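Local atomic coordinates of fucose-specific lectin (Aleuria aurantia, PDB entry 6GKE), a protein that binds L-fucose specifically, with strongest preference for alpha-1,6-linked core fucose on glycoproteins, through five sites set between the blades of a six-bladed beta-propeller. Residues R24-D29 and I74-Y79; G249-A254 and K296-G301; I144-W149 and A155-G160. The protein carries 1 engineered substitution. All coordinates share one frame; numbering follows the deposited sequence.

Contact 1: R24-D29 and I74-Y79; sequences RVYFQD and IQIRVY. With FUC (alpha-L-fucopyranose), chain C; FUC (alpha-L-fucopyranose), chain B.
V78 plants a single methyl almost exactly over the centre of the Y26 ring: CG2 of V78 stands 3.8 Å from the ring centroid, only 3° off the normal. The strands run the same way, 25° apart and 9.8 Å between axes, too far to pair through their backbones, so side chains make the contact. CG1 of V78 lies anti to the backbone N (chi1 179°), and the other branch is the one laid on the ring. At the phenol end I76 takes over, its CD1 lying 3.4 Å from Y26 OH. A branched aliphatic suits this place, since I76 CD1 also reaches to 3.5 Å from O4 of the chain C fucose and so lines the sugar pocket as well as the core. Tyrosine suits its place on two counts: its ring packs, and its buried OH is hydrogen-bonded to E36, itself a fucose-binding residue. R24 grips the same sugar because a guanidinium offers two N-H groups along one edge, NE giving a 2.8 Å bond to O4 and NH2 a 2.9 Å bond to O5. E36 and W97 complete the polar grip. Strand 22-28 lies between strands 10-15 and 33-40 of the first blade, and strand 73-81 between 64-70 and 87-93 of the next, so these side chains fill the seam between two adjacent blades.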
loop_
_atom_site.group_PDB
_atom_site.type_symbol
_atom_site.label_atom_id
_atom_site.label_comp_id
_atom_site.label_asym_id
_atom_site.label_seq_id
_atom_site.Cartn_x
_atom_site.Cartn_y
_atom_site.Cartn_z
ATOM N N ARG A 24 20.843 8.280 7.294
ATOM C CA ARG A 24 20.182 8.249 6.005
ATOM C C ARG A 24 19.274 7.023 5.982
ATOM O O ARG A 24 19.635 5.966 6.486
ATOM C CB ARG A 24 21.172 8.168 4.838
ATOM C CG ARG A 24 22.246 9.247 4.819
ATOM C CD ARG A 24 21.703 10.623 4.488
ATOM N NE ARG A 24 22.743 11.649 4.427
ATOM C CZ ARG A 24 23.174 12.373 5.460
ATOM N NH1 ARG A 24 22.626 12.235 6.658
ATOM N NH2 ARG A 24 24.164 13.232 5.287
ATOM N N VAL A 25 18.095 7.185 5.383
ATOM C CA VAL A 25 17.181 6.075 5.198
ATOM C C VAL A 25 16.740 6.070 3.733
ATOM O O VAL A 25 16.531 7.122 3.132
ATOM C CB VAL A 25 16.014 6.114 6.206
ATOM C CG1 VAL A 25 15.177 7.367 6.097
ATOM C CG2 VAL A 25 15.146 4.870 6.128
ATOM N N TYR A 26 16.646 4.851 3.185
ATOM C CA TYR A 26 16.351 4.582 1.787
ATOM C C TYR A 26 15.051 3.788 1.710
ATOM O O TYR A 26 14.829 2.849 2.482
ATOM C CB TYR A 26 17.500 3.814 1.115
ATOM C CG TYR A 26 18.782 4.587 1.222
ATOM C CD1 TYR A 26 19.047 5.645 0.371
ATOM C CD2 TYR A 26 19.662 4.357 2.266
ATOM C CE1 TYR A 26 20.167 6.440 0.534
ATOM C CE2 TYR A 26 20.787 5.141 2.444
ATOM C CZ TYR A 26 21.030 6.198 1.588
ATOM O OH TYR A 26 22.106 7.003 1.808
ATOM N N PHE A 27 14.203 4.178 0.755
ATOM C CA PHE A 27 12.922 3.544 0.538
ATOM C C PHE A 27 12.563 3.717 -0.935
ATOM O O PHE A 27 13.172 4.523 -1.636
ATOM C CB PHE A 27 11.853 4.154 1.450
ATOM C CG PHE A 27 11.555 5.609 1.175
ATOM C CD1 PHE A 27 12.284 6.626 1.777
ATOM C CD2 PHE A 27 10.547 5.966 0.290
ATOM C CE1 PHE A 27 12.004 7.959 1.502
ATOM C CE2 PHE A 27 10.268 7.296 0.016
ATOM C CZ PHE A 27 10.996 8.288 0.623
ATOM N N GLN A 28 11.547 2.983 -1.383
ATOM C CA GLN A 28 11.123 3.058 -2.765
ATOM C C GLN A 28 9.828 3.860 -2.870
ATOM O O GLN A 28 8.942 3.769 -2.016
ATOM C CB GLN A 28 10.945 1.652 -3.335
ATOM C CG GLN A 28 10.834 1.612 -4.850
ATOM C CD GLN A 28 11.024 0.211 -5.371
ATOM O OE1 GLN A 28 10.556 -0.764 -4.772
ATOM N NE2 GLN A 28 11.718 0.095 -6.496
ATOM N N ASP A 29 9.729 4.622 -3.960
ATOM C CA ASP A 29 8.549 5.417 -4.252
ATOM C C ASP A 29 7.653 4.676 -5.258
ATOM O O ASP A 29 7.953 3.575 -5.729
ATOM C CB ASP A 29 8.926 6.837 -4.685
ATOM C CG ASP A 29 9.572 6.987 -6.053
ATOM O OD1 ASP A 29 9.397 6.089 -6.900
ATOM O OD2 ASP A 29 10.243 8.026 -6.258
ATOM N N ILE A 74 32.144 10.834 2.686
ATOM C CA ILE A 74 31.271 9.767 3.124
ATOM C C ILE A 74 30.977 8.863 1.929
ATOM O O ILE A 74 30.512 9.329 0.897
ATOM C CB ILE A 74 29.974 10.323 3.737
ATOM C CG1 ILE A 74 30.248 11.247 4.928
ATOM C CG2 ILE A 74 29.031 9.191 4.112
ATOM C CD1 ILE A 74 30.994 10.602 6.073
ATOM N N GLN A 75 31.251 7.566 2.098
ATOM C CA GLN A 75 30.903 6.559 1.108
ATOM C C GLN A 75 29.610 5.864 1.541
ATOM O O GLN A 75 29.463 5.473 2.695
ATOM C CB GLN A 75 32.028 5.534 0.951
ATOM C CG GLN A 75 33.352 6.135 0.501
ATOM C CD GLN A 75 33.438 6.362 -0.988
ATOM O OE1 GLN A 75 32.696 5.780 -1.778
ATOM N NE2 GLN A 75 34.367 7.221 -1.381
ATOM N N ILE A 76 28.681 5.718 0.591
ATOM C CA ILE A 76 27.463 4.955 0.818
ATOM C C ILE A 76 27.325 3.964 -0.333
ATOM O O ILE A 76 27.634 4.289 -1.483
ATOM C CB ILE A 76 26.205 5.841 0.942
ATOM C CG1 ILE A 76 26.401 6.937 1.990
ATOM C CG2 ILE A 76 24.979 4.987 1.233
ATOM C CD1 ILE A 76 25.373 8.042 1.937
ATOM N N ARG A 77 26.855 2.761 -0.014
ATOM C CA ARG A 77 26.478 1.787 -1.029
ATOM C C ARG A 77 25.064 1.310 -0.713
ATOM O O ARG A 77 24.785 0.932 0.428
ATOM C CB ARG A 77 27.441 0.596 -1.057
ATOM C CG ARG A 77 28.903 0.968 -1.248
ATOM C CD ARG A 77 29.189 1.570 -2.615
ATOM N NE ARG A 77 30.603 1.868 -2.818
ATOM C CZ ARG A 77 31.205 3.020 -2.512
ATOM N NH1 ARG A 77 30.526 4.021 -1.975
ATOM N NH2 ARG A 77 32.500 3.165 -2.738
ATOM N N VAL A 78 24.193 1.357 -1.729
ATOM C CA VAL A 78 22.823 0.900 -1.617
ATOM C C VAL A 78 22.639 -0.256 -2.599
ATOM O O VAL A 78 22.864 -0.090 -3.792
ATOM C CB VAL A 78 21.806 2.023 -1.886
ATOM C CG1 VAL A 78 20.380 1.502 -1.783
ATOM C CG2 VAL A 78 22.009 3.196 -0.943
ATOM N N TYR A 79 22.238 -1.414 -2.067
ATOM C CA TYR A 79 22.034 -2.640 -2.838
ATOM C C TYR A 79 20.546 -2.827 -3.109
ATOM O O TYR A 79 19.703 -2.534 -2.264
ATOM C CB TYR A 79 22.646 -3.840 -2.101
ATOM C CG TYR A 79 24.124 -3.623 -1.936
ATOM C CD1 TYR A 79 24.961 -3.757 -3.029
ATOM C CD2 TYR A 79 24.670 -3.142 -0.756
ATOM C CE1 TYR A 79 26.306 -3.443 -2.957
ATOM C CE2 TYR A 79 26.016 -2.823 -0.663
ATOM C CZ TYR A 79 26.832 -2.958 -1.772
ATOM O OH TYR A 79 28.144 -2.582 -1.693
HETATM C C1 FUC C . 24.211 14.547 1.795
HETATM C C2 FUC C . 23.125 13.920 0.942
HETATM C C3 FUC C . 23.703 12.821 0.054
HETATM C C4 FUC C . 24.496 11.826 0.888
HETATM C C5 FUC C . 25.565 12.576 1.675
HETATM C C6 FUC C . 26.394 11.673 2.578
HETATM O O1 FUC C . 25.056 15.289 0.926
HETATM O O2 FUC C . 22.537 14.933 0.117
HETATM O O3 FUC C . 22.657 12.188 -0.691
HETATM O O4 FUC C . 23.656 11.132 1.815
HETATM O O5 FUC C . 24.929 13.549 2.507
HETATM C C1 FUC B . 33.183 1.234 -5.854
HETATM C C2 FUC B . 32.044 0.387 -6.409
HETATM C C3 FUC B . 32.247 -1.079 -6.053
HETATM C C4 FUC B . 32.408 -1.205 -4.540
HETATM C C5 FUC B . 33.602 -0.365 -4.103
HETATM C C6 FUC B . 33.871 -0.426 -2.610
HETATM O O2 FUC B . 31.977 0.539 -7.831
HETATM O O3 FUC B . 31.168 -1.867 -6.569
HETATM O O4 FUC B . 31.257 -0.717 -3.836
HETATM O O5 FUC B . 33.363 1.009 -4.456
#

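Contact 2: G249-A254 and K296-G301; sequences GQIKDA and KGWSIG. With FUC (alpha-L-fucopyranose), chain G.
I251 and W298 meet across the seam between two blades of the six-bladed beta-propeller, where the outermost strand of one, 249-251, comes beside the outermost strand of the next, 297-300. The apolar part is an aliphatic chain laid on an indole. CD1 of I251 sits over the six-membered ring of W298, 3.7 Å from its centroid and 22° off the normal, with its shortest approach, 3.5 Å, to CE2. The CG2 branch of I251 covers the five-membered ring end, 3.7 Å from W298 CG. With CG1 beside its own backbone N and chi2 extended (165°), I251 spreads both branches along one face; a beta-branched residue suits this, since two branches reach the ring from one CB. Y228 and E238 also touch the I251 side chain, and W292 meets W298 edge-to-face.

The polar part involves no direct hydrogen bond between the segments; water makes the bridges. One water donates to both K252 O and W298 O. Another donates to D253 OD2 and accepts from I300 N, so a carboxylate suits this position as a strong acceptor, while D253 OD1 is bonded to S255. The methyl end of I300 comes close to the same carboxylate, CD1 standing 4.3 Å from OD2.

The indole meets the sugar with its N-H edge, while I251 packs on a face. R226 and E238 also bond the chain G fucose, and tryptophan suits the site because it offers an apolar face to I251 and an N-H to the sugar. A classic beta bulge at K296 and G297 comes just before W298, G297 having backbone angles that call for glycine. W298 NE1 donates in the ring plane to fucose O3, 2.9 Å away, nearly straight at 172°.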
loop_
_atom_site.group_PDB
_atom_site.type_symbol
_atom_site.label_atom_id
_atom_site.label_comp_id
_atom_site.label_asym_id
_atom_site.label_seq_id
_atom_site.Cartn_x
_atom_site.Cartn_y
_atom_site.Cartn_z
ATOM N N GLY A 249 12.476 -9.615 23.897
ATOM C CA GLY A 249 11.400 -8.807 24.427
ATOM C C GLY A 249 10.818 -7.902 23.366
ATOM O O GLY A 249 11.492 -7.514 22.417
ATOM N N GLN A 250 9.542 -7.562 23.543
ATOM C CA GLN A 250 8.854 -6.647 22.658
ATOM C C GLN A 250 9.252 -5.204 22.976
ATOM O O GLN A 250 9.402 -4.824 24.136
ATOM C CB GLN A 250 7.339 -6.800 22.775
ATOM C CG GLN A 250 6.821 -8.127 22.243
ATOM C CD GLN A 250 5.321 -8.255 22.371
ATOM O OE1 GLN A 250 4.649 -7.418 22.959
ATOM N NE2 GLN A 250 4.772 -9.304 21.789
ATOM N N ILE A 251 9.404 -4.415 21.912
ATOM C CA ILE A 251 9.527 -2.975 21.969
ATOM C C ILE A 251 8.177 -2.425 21.531
ATOM O O ILE A 251 7.796 -2.609 20.380
ATOM C CB ILE A 251 10.662 -2.485 21.056
ATOM C CG1 ILE A 251 12.021 -2.967 21.564
ATOM C CG2 ILE A 251 10.614 -0.969 20.891
ATOM C CD1 ILE A 251 13.131 -2.831 20.551
ATOM N N LYS A 252 7.445 -1.816 22.463
ATOM C CA LYS A 252 6.079 -1.448 22.177
ATOM C C LYS A 252 5.654 -0.264 23.042
ATOM O O LYS A 252 6.301 0.086 24.026
ATOM C CB LYS A 252 5.147 -2.645 22.372
ATOM C CG LYS A 252 5.058 -3.192 23.786
ATOM C CD LYS A 252 4.212 -4.438 23.826
ATOM C CE LYS A 252 4.084 -5.059 25.199
ATOM N NZ LYS A 252 3.288 -6.307 25.142
ATOM N N ASP A 253 4.538 0.326 22.615
ATOM C CA ASP A 253 3.912 1.484 23.209
ATOM C C ASP A 253 2.444 1.122 23.428
ATOM O O ASP A 253 1.732 0.862 22.466
ATOM C CB ASP A 253 4.102 2.681 22.273
ATOM C CG ASP A 253 3.415 3.971 22.682
ATOM O OD1 ASP A 253 2.570 3.931 23.594
ATOM O OD2 ASP A 253 3.732 5.010 22.067
ATOM N N ALA A 254 2.009 1.088 24.691
ATOM C CA ALA A 254 0.655 0.648 25.029
ATOM C C ALA A 254 -0.402 1.534 24.352
ATOM O O ALA A 254 -1.509 1.066 24.075
ATOM C CB ALA A 254 0.483 0.634 26.527
ATOM N N LYS A 296 16.124 6.969 28.883
ATOM C CA LYS A 296 14.695 7.114 28.567
ATOM C C LYS A 296 14.098 5.764 28.139
ATOM O O LYS A 296 12.999 5.407 28.566
ATOM C CB LYS A 296 14.501 8.149 27.455
ATOM N N GLY A 297 14.821 5.034 27.284
ATOM C CA GLY A 297 14.348 3.783 26.706
ATOM C C GLY A 297 13.859 3.984 25.285
ATOM O O GLY A 297 14.330 4.883 24.589
ATOM N N TRP A 298 12.908 3.138 24.877
ATOM C CA TRP A 298 12.380 3.108 23.521
ATOM C C TRP A 298 11.131 3.982 23.392
ATOM O O TRP A 298 10.254 3.955 24.246
ATOM C CB TRP A 298 12.025 1.679 23.128
ATOM C CG TRP A 298 13.203 0.791 22.906
ATOM C CD1 TRP A 298 13.726 -0.126 23.770
ATOM C CD2 TRP A 298 14.007 0.736 21.718
ATOM N NE1 TRP A 298 14.786 -0.764 23.188
ATOM C CE2 TRP A 298 14.995 -0.246 21.937
ATOM C CE3 TRP A 298 13.979 1.411 20.493
ATOM C CZ2 TRP A 298 15.941 -0.568 20.967
ATOM C CZ3 TRP A 298 14.914 1.089 19.536
ATOM C CH2 TRP A 298 15.877 0.108 19.769
ATOM N N SER A 299 11.028 4.693 22.269
ATOM C CA SER A 299 9.829 5.443 21.931
ATOM C C SER A 299 9.724 5.567 20.413
ATOM O O SER A 299 10.706 5.386 19.708
ATOM C CB SER A 299 9.826 6.802 22.584
ATOM O OG SER A 299 10.939 7.569 22.158
ATOM N N ILE A 300 8.522 5.888 19.928
ATOM C CA ILE A 300 8.330 6.202 18.526
ATOM C C ILE A 300 8.754 7.659 18.311
ATOM O O ILE A 300 8.281 8.559 19.002
ATOM C CB ILE A 300 6.884 5.924 18.079
ATOM C CG1 ILE A 300 6.537 4.444 18.250
ATOM C CG2 ILE A 300 6.664 6.391 16.645
ATOM C CD1 ILE A 300 5.067 4.132 18.127
ATOM N N GLY A 301 9.662 7.869 17.355
ATOM C CA GLY A 301 10.243 9.181 17.094
ATOM C C GLY A 301 9.506 9.956 16.013
ATOM O O GLY A 301 8.356 9.665 15.672
HETATM C C1 FUC G . 19.770 -2.704 26.379
HETATM C C2 FUC G . 18.486 -3.263 25.783
HETATM C C3 FUC G . 17.728 -2.164 25.035
HETATM C C4 FUC G . 18.647 -1.488 24.009
HETATM C C5 FUC G . 19.884 -0.978 24.729
HETATM C C6 FUC G . 20.898 -0.297 23.821
HETATM O O1 FUC G . 19.439 -1.779 27.418
HETATM O O2 FUC G . 17.676 -3.797 26.836
HETATM O O3 FUC G . 16.554 -2.716 24.442
HETATM O O4 FUC G . 19.086 -2.399 22.991
HETATM O O5 FUC G . 20.554 -2.062 25.371
HETATM O O HOH W 1 7.570 2.738 24.112
HETATM O O HOH W 2 6.318 5.909 21.857
#

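Contact 3: I144-W149 and A155-G160; sequences IHEYVW and AGASFG. With FUC (alpha-L-fucopyranose), chain B; FUC (alpha-L-fucopyranose), chain E; NDG (2-acetamido-2-deoxy-alpha-D-glucopyranose), chain D.
E146 sends CG anti to its backbone N (chi1 178°) and continues extended, which carries its carboxylate across to the partner strand of the hairpin, where OE1 accepts a hydrogen bond from A157 N at 3.0 Å. That bond is nearly straight (169°) and reaches OE1 on its anti side, tilted somewhat from the carboxylate plane. F159 takes a different first torsion, chi1 52°, with CG between its backbone N and carbonyl carbon; its ring packs against I144, CE1 lying 4.0 Å from CG2. The antiparallel strands pair through I144 and F159, which exchange two backbone bonds, and through G156 N to E146 O. The register slips by one between H145 and Y147, a beta bulge. G156 suits its place because a CB there would collide with E146 OE1 and V148 CG2. On the face bearing H145 and Y147, S158 CB lies over the imidazole and A155 CA over the phenol ring, 3.8 Å from its centroid: small residues packed on flat ones. F159 also stacks on H192 of the next blade.

Both carboxylate oxygens of E146 take hydroxyls of the chain E fucose, O3 donating to OE1 at 2.6 Å and O4 to OE2 at 2.7 Å; R131 and W199 also bond this fucose. Sharing OE1 with the sugar, the A157 N-H probably helps hold the carboxylate's rotation, and these donors would favour its ionised form.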
loop_
_atom_site.group_PDB
_atom_site.type_symbol
_atom_site.label_atom_id
_atom_site.label_comp_id
_atom_site.label_asym_id
_atom_site.label_seq_id
_atom_site.Cartn_x
_atom_site.Cartn_y
_atom_site.Cartn_z
ATOM N N ILE A 144 21.280 -19.095 1.896
ATOM C CA ILE A 144 21.749 -17.731 1.776
ATOM C C ILE A 144 23.120 -17.756 1.100
ATOM O O ILE A 144 23.965 -18.580 1.425
ATOM C CB ILE A 144 21.780 -17.045 3.151
ATOM C CG1 ILE A 144 20.356 -16.833 3.664
ATOM C CG2 ILE A 144 22.577 -15.746 3.110
ATOM C CD1 ILE A 144 20.288 -16.570 5.143
ATOM N N HIS A 145 23.297 -16.842 0.146
ATOM C CA HIS A 145 24.531 -16.677 -0.584
ATOM C C HIS A 145 25.153 -15.326 -0.241
ATOM O O HIS A 145 24.449 -14.386 0.117
ATOM C CB HIS A 145 24.276 -16.777 -2.086
ATOM C CG HIS A 145 23.816 -18.130 -2.502
ATOM N ND1 HIS A 145 24.683 -19.077 -3.014
ATOM C CD2 HIS A 145 22.599 -18.716 -2.451
ATOM C CE1 HIS A 145 24.007 -20.178 -3.285
ATOM N NE2 HIS A 145 22.731 -19.982 -2.948
ATOM N N GLU A 146 26.472 -15.247 -0.415
ATOM C CA GLU A 146 27.256 -14.076 -0.064
ATOM C C GLU A 146 28.062 -13.620 -1.282
ATOM O O GLU A 146 28.681 -14.449 -1.958
ATOM C CB GLU A 146 28.194 -14.460 1.080
ATOM C CG GLU A 146 29.132 -13.368 1.561
ATOM C CD GLU A 146 30.215 -13.905 2.478
ATOM O OE1 GLU A 146 30.887 -14.871 2.053
ATOM O OE2 GLU A 146 30.384 -13.369 3.600
ATOM N N TYR A 147 28.086 -12.306 -1.523
ATOM C CA TYR A 147 29.027 -11.696 -2.472
ATOM C C TYR A 147 29.972 -10.795 -1.669
ATOM O O TYR A 147 29.579 -10.175 -0.682
ATOM C CB TYR A 147 28.322 -11.004 -3.656
ATOM C CG TYR A 147 28.812 -11.567 -4.968
ATOM C CD1 TYR A 147 28.372 -12.811 -5.397
ATOM C CD2 TYR A 147 29.810 -10.950 -5.709
ATOM C CE1 TYR A 147 28.899 -13.421 -6.523
ATOM C CE2 TYR A 147 30.350 -11.548 -6.839
ATOM C CZ TYR A 147 29.897 -12.791 -7.245
ATOM O OH TYR A 147 30.429 -13.415 -8.339
ATOM N N VAL A 148 31.227 -10.765 -2.113
ATOM C CA VAL A 148 32.360 -10.287 -1.330
ATOM C C VAL A 148 33.071 -9.159 -2.076
ATOM O O VAL A 148 33.480 -9.364 -3.216
ATOM C CB VAL A 148 33.343 -11.455 -1.116
ATOM C CG1 VAL A 148 34.662 -11.014 -0.501
ATOM C CG2 VAL A 148 32.708 -12.577 -0.309
ATOM N N TRP A 149 33.276 -8.014 -1.415
ATOM C CA TRP A 149 34.189 -6.975 -1.898
ATOM C C TRP A 149 35.300 -6.785 -0.874
ATOM O O TRP A 149 35.057 -6.221 0.192
ATOM C CB TRP A 149 33.526 -5.610 -2.114
ATOM C CG TRP A 149 34.538 -4.547 -2.440
ATOM C CD1 TRP A 149 35.358 -3.850 -1.594
ATOM C CD2 TRP A 149 34.876 -4.105 -3.762
ATOM N NE1 TRP A 149 36.169 -3.001 -2.302
ATOM C CE2 TRP A 149 35.887 -3.130 -3.637
ATOM C CE3 TRP A 149 34.402 -4.432 -5.033
ATOM C CZ2 TRP A 149 36.432 -2.486 -4.747
ATOM C CZ3 TRP A 149 34.940 -3.797 -6.128
ATOM C CH2 TRP A 149 35.938 -2.834 -5.983
ATOM N N ALA A 155 32.420 -14.198 -5.465
ATOM C CA ALA A 155 31.477 -14.978 -4.687
ATOM C C ALA A 155 32.118 -15.391 -3.359
ATOM O O ALA A 155 33.326 -15.641 -3.278
ATOM C CB ALA A 155 31.023 -16.183 -5.469
ATOM N N GLY A 156 31.272 -15.479 -2.333
ATOM C CA GLY A 156 31.650 -16.002 -1.043
ATOM C C GLY A 156 30.903 -17.280 -0.718
ATOM O O GLY A 156 30.757 -18.168 -1.560
ATOM N N ALA A 157 30.439 -17.359 0.527
ATOM C CA ALA A 157 29.867 -18.570 1.083
ATOM C C ALA A 157 28.397 -18.739 0.686
ATOM O O ALA A 157 27.739 -17.825 0.194
ATOM C CB ALA A 157 30.005 -18.543 2.588
ATOM N N SER A 158 27.907 -19.957 0.935
ATOM C CA SER A 158 26.482 -20.206 0.987
ATOM C C SER A 158 26.198 -21.126 2.176
ATOM O O SER A 158 26.985 -22.003 2.511
ATOM C CB SER A 158 25.947 -20.757 -0.302
ATOM O OG SER A 158 26.390 -22.086 -0.490
ATOM N N PHE A 159 25.079 -20.843 2.847
ATOM C CA PHE A 159 24.761 -21.505 4.106
ATOM C C PHE A 159 23.277 -21.347 4.423
ATOM O O PHE A 159 22.607 -20.465 3.899
ATOM C CB PHE A 159 25.610 -20.943 5.252
ATOM C CG PHE A 159 25.574 -19.441 5.392
ATOM C CD1 PHE A 159 24.528 -18.801 6.045
ATOM C CD2 PHE A 159 26.593 -18.665 4.866
ATOM C CE1 PHE A 159 24.504 -17.418 6.156
ATOM C CE2 PHE A 159 26.568 -17.284 4.981
ATOM C CZ PHE A 159 25.521 -16.664 5.619
ATOM N N GLY A 160 22.785 -22.219 5.303
ATOM C CA GLY A 160 21.449 -22.102 5.836
ATOM C C GLY A 160 20.415 -22.803 4.977
ATOM O O GLY A 160 20.634 -23.098 3.807
HETATM C C1 FUC B . 33.183 1.234 -5.854
HETATM C C2 FUC B . 32.044 0.387 -6.409
HETATM C C3 FUC B . 32.247 -1.079 -6.053
HETATM C C4 FUC B . 32.408 -1.205 -4.540
HETATM C C5 FUC B . 33.602 -0.365 -4.103
HETATM C C6 FUC B . 33.871 -0.426 -2.610
HETATM O O2 FUC B . 31.977 0.539 -7.831
HETATM O O3 FUC B . 31.168 -1.867 -6.569
HETATM O O4 FUC B . 31.257 -0.717 -3.836
HETATM O O5 FUC B . 33.363 1.009 -4.456
HETATM C C1 FUC E . 35.947 -14.114 2.740
HETATM C C2 FUC E . 34.659 -14.842 2.380
HETATM C C3 FUC E . 34.027 -15.405 3.660
HETATM C C4 FUC E . 33.829 -14.290 4.690
HETATM C C5 FUC E . 35.200 -13.698 4.987
HETATM C C6 FUC E . 35.151 -12.611 6.040
HETATM O O1 FUC E . 36.900 -15.102 3.130
HETATM O O2 FUC E . 34.934 -15.872 1.410
HETATM O O3 FUC E . 32.805 -16.082 3.365
HETATM O O4 FUC E . 33.003 -13.236 4.189
HETATM O O5 FUC E . 35.745 -13.150 3.786
HETATM C C1 NDG D . 38.133 -0.467 -7.992
HETATM C C2 NDG D . 37.734 -0.214 -9.441
HETATM C C3 NDG D . 37.401 1.259 -9.632
HETATM C C4 NDG D . 36.339 1.696 -8.626
HETATM C C5 NDG D . 36.720 1.325 -7.195
HETATM C C6 NDG D . 35.576 1.592 -6.226
HETATM C C7 NDG D . 38.668 -1.673 -11.190
HETATM C C8 NDG D . 39.851 -1.939 -12.076
HETATM O O5 NDG D . 37.072 -0.058 -7.126
HETATM O O3 NDG D . 36.916 1.465 -10.962
HETATM O O4 NDG D . 36.125 3.108 -8.707
HETATM O O6 NDG D . 34.368 0.872 -6.560
HETATM O O7 NDG D . 37.673 -2.382 -11.238
HETATM N N2 NDG D . 38.785 -0.625 -10.364
HETATM O O1 NDG D . 39.328 0.257 -7.674
#

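Contact 1 comes first along the chain, closing a loop of 44 residues from the first repeat to the second and joining adjacent blades. Contact 3 follows, spanning only five residues within the third repeat: it builds the outer hairpin of one blade instead of joining two. Contact 2 opens last and closes 41 residues between the fifth and sixth repeats, tying the outermost strands of two neighbouring blades. The three are in series, none nesting or crossing. Contacts 1 and 3 share the chain B fucose, which R77 bonds and W149 covers with an indole face, although their nearest atoms stay about 6 Å apart. Contacts 2 and 3 lie on opposite sides of the propeller, centres about 34 Å apart.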